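PDB 5EHT: N-acyl homoserine lactonase from Bacillus thuringiensis, which hydrolyses the lactone ring of N-acyl-L-homoserine lactones, bacterial quorum-sensing signals, using two zinc ions bound in a metallo-beta-lactamase fold. Local coordinates for residues Cys17-Ser22 against Leu34-Trp39. The protein carries 7 engineered substitutions. Residues are numbered along the deposited sequence; the frame is centred on the assembly and turned at random.
Engineered in segment 34-39: Val36 (natural residue Leu).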
loop_
_atom_site.group_PDB
_atom_site.type_symbol
_atom_site.label_atom_id
_atom_site.label_comp_id
_atom_site.label_asym_id
_atom_site.label_seq_id
_atom_site.Cartn_x
_atom_site.Cartn_y
_atom_site.Cartn_z
ATOM N N CYS A 17 6.389 11.177 0.823
ATOM C CA CYS A 17 5.406 12.102 0.354
ATOM C C CYS A 17 5.074 13.076 1.439
ATOM O O CYS A 17 4.862 12.709 2.587
ATOM C CB CYS A 17 4.165 11.306 -0.075
ATOM S SG CYS A 17 2.974 12.289 -1.031
ATOM N N MET A 18 5.056 14.360 1.101
ATOM C CA MET A 18 4.564 15.356 1.983
ATOM C C MET A 18 3.071 15.341 1.967
ATOM O O MET A 18 2.463 15.391 0.878
ATOM C CB MET A 18 5.014 16.754 1.592
ATOM C CG MET A 18 6.466 16.985 1.462
ATOM S SD MET A 18 7.493 16.530 2.848
ATOM C CE MET A 18 6.850 17.593 4.161
ATOM N N LEU A 19 2.405 15.250 3.130
ATOM C CA LEU A 19 0.970 15.321 3.243
ATOM C C LEU A 19 0.629 16.417 4.261
ATOM O O LEU A 19 1.198 16.473 5.338
ATOM C CB LEU A 19 0.304 14.029 3.742
ATOM C CG LEU A 19 0.405 12.823 2.803
ATOM C CD1 LEU A 19 -0.218 11.612 3.510
ATOM C CD2 LEU A 19 -0.185 13.118 1.421
ATOM N N ASP A 20 -0.351 17.231 3.998
ATOM C CA ASP A 20 -0.873 18.124 5.032
ATOM C C ASP A 20 -1.361 17.296 6.226
ATOM O O ASP A 20 -1.952 16.210 6.069
ATOM C CB ASP A 20 -2.031 18.939 4.470
ATOM C CG ASP A 20 -2.456 20.010 5.408
ATOM O OD1 ASP A 20 -1.790 21.057 5.484
ATOM O OD2 ASP A 20 -3.360 19.731 6.210
ATOM N N HIS A 21 -1.100 17.811 7.414
ATOM C CA HIS A 21 -1.437 17.063 8.592
ATOM C C HIS A 21 -2.931 16.779 8.700
ATOM O O HIS A 21 -3.339 15.831 9.374
ATOM C CB HIS A 21 -0.869 17.687 9.875
ATOM C CG HIS A 21 -1.427 19.012 10.254
ATOM N ND1 HIS A 21 -2.068 19.842 9.354
ATOM C CD2 HIS A 21 -1.211 19.743 11.353
ATOM C CE1 HIS A 21 -2.335 20.984 9.931
ATOM N NE2 HIS A 21 -1.872 20.929 11.159
ATOM N N SER A 22 -3.782 17.517 8.011
ATOM C CA SER A 22 -5.202 17.210 7.999
ATOM C C SER A 22 -5.493 15.879 7.281
ATOM O O SER A 22 -6.588 15.297 7.473
ATOM C CB SER A 22 -5.968 18.326 7.342
ATOM O OG SER A 22 -5.664 18.400 5.981
ATOM N N LEU A 34 3.658 17.036 6.650
ATOM C CA LEU A 34 4.314 15.880 7.249
ATOM C C LEU A 34 4.971 15.075 6.145
ATOM O O LEU A 34 4.306 14.671 5.197
ATOM C CB LEU A 34 3.287 15.018 7.966
ATOM C CG LEU A 34 2.394 15.633 9.010
ATOM C CD1 LEU A 34 1.370 14.617 9.519
ATOM C CD2 LEU A 34 3.212 16.265 10.127
ATOM N N ASN A 35 6.245 14.707 6.330
ATOM C CA ASN A 35 6.988 13.917 5.354
ATOM C C ASN A 35 6.846 12.444 5.710
ATOM O O ASN A 35 7.549 11.940 6.619
ATOM C CB ASN A 35 8.428 14.370 5.361
ATOM C CG ASN A 35 9.247 13.730 4.259
ATOM O OD1 ASN A 35 8.874 12.686 3.736
ATOM N ND2 ASN A 35 10.368 14.359 3.872
ATOM N N VAL A 36 5.847 11.806 5.102
ATOM C CA VAL A 36 5.423 10.454 5.475
ATOM C C VAL A 36 6.134 9.444 4.562
ATOM O O VAL A 36 6.490 9.695 3.420
ATOM C CB VAL A 36 3.909 10.240 5.416
ATOM C CG1 VAL A 36 3.159 11.242 6.276
ATOM C CG2 VAL A 36 3.368 10.211 4.018
ATOM N N PRO A 37 6.332 8.204 5.113
ATOM C CA PRO A 37 6.948 7.177 4.305
ATOM C C PRO A 37 6.011 6.649 3.236
ATOM O O PRO A 37 4.805 6.595 3.441
ATOM C CB PRO A 37 7.261 6.035 5.264
ATOM C CG PRO A 37 6.253 6.250 6.352
ATOM C CD PRO A 37 6.068 7.753 6.469
ATOM N N VAL A 38 6.558 6.287 2.082
ATOM C CA VAL A 38 5.881 5.479 1.118
ATOM C C VAL A 38 6.533 4.133 1.124
ATOM O O VAL A 38 7.774 4.008 1.091
ATOM C CB VAL A 38 5.916 6.158 -0.271
ATOM C CG1 VAL A 38 5.401 5.206 -1.376
ATOM C CG2 VAL A 38 5.212 7.477 -0.254
ATOM N N TRP A 39 5.726 3.057 1.148
ATOM C CA TRP A 39 6.225 1.696 1.270
ATOM C C TRP A 39 5.822 0.832 0.075
ATOM O O TRP A 39 4.730 0.956 -0.464
ATOM C CB TRP A 39 5.555 0.996 2.531
ATOM C CG TRP A 39 5.851 1.634 3.786
ATOM C CD1 TRP A 39 4.980 2.365 4.583
ATOM C CD2 TRP A 39 7.063 1.513 4.545
ATOM N NE1 TRP A 39 5.588 2.730 5.748
ATOM C CE2 TRP A 39 6.860 2.212 5.788
ATOM C CE3 TRP A 39 8.269 0.845 4.371
ATOM C CZ2 TRP A 39 7.855 2.267 6.776
ATOM C CZ3 TRP A 39 9.225 0.945 5.340
ATOM C CH2 TRP A 39 9.026 1.612 6.499
#
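Cys17 and Val36, like Leu19 and Leu34, form hydrogen-bonded pairs of two antiparallel neighbouring strands in one sheet of the metallo-beta-lactamase fold, with Met18 and Asn35 as the non-hydrogen-bonded pair between them. Four backbone bonds join the strands: Cys17 N gives to Val36 O and Leu34 N to Leu19 O, each answered by a bond in the reverse direction. In the middle, Met18 CA also makes a CA-H...O contact with Leu34 O at 3.3 Å, so Leu34 O receives both the Leu19 N-H and this weaker C-H.

The Met18 side chain leaves CB with CG anti to its carbonyl carbon (chi1 -56°), and two further bends, at chi2 and chi3, fold the thioether back over the neighbouring strand. It passes the Asn35 side chain at a slant, with SD 3.4 Å from Asn35 CB and also near its CG and ND2. CE turns back over the backbone, lying 3.7 Å from Asn35 N. The amide oxygen of Asn35 is held instead by Arg16 NE, which ties the far end of this side chain to strand 8-20.

Cys17, Leu19, Leu34 and Val36 point to the other face. The engineered Val36 sets CG2 3.9 Å from Leu19 CD1, the two side chains crossing at about a right angle, while Ile240 packs on Val36 and Leu34. Cys17 CB meets Val38 CG2 at 4.0 Å, and Leu34 CD1 rests 3.8 Å from His21 CB. This face leads to the metal centre: Val36 lies near the zinc ligand His238, and the Val38 side chain is about 6 Å from a bound zinc ion. Asp20 OD2 accepts from Ser22 N in an Asx turn and, from the opposite face of its carboxylate, from Ser22 OG at 2.7 Å.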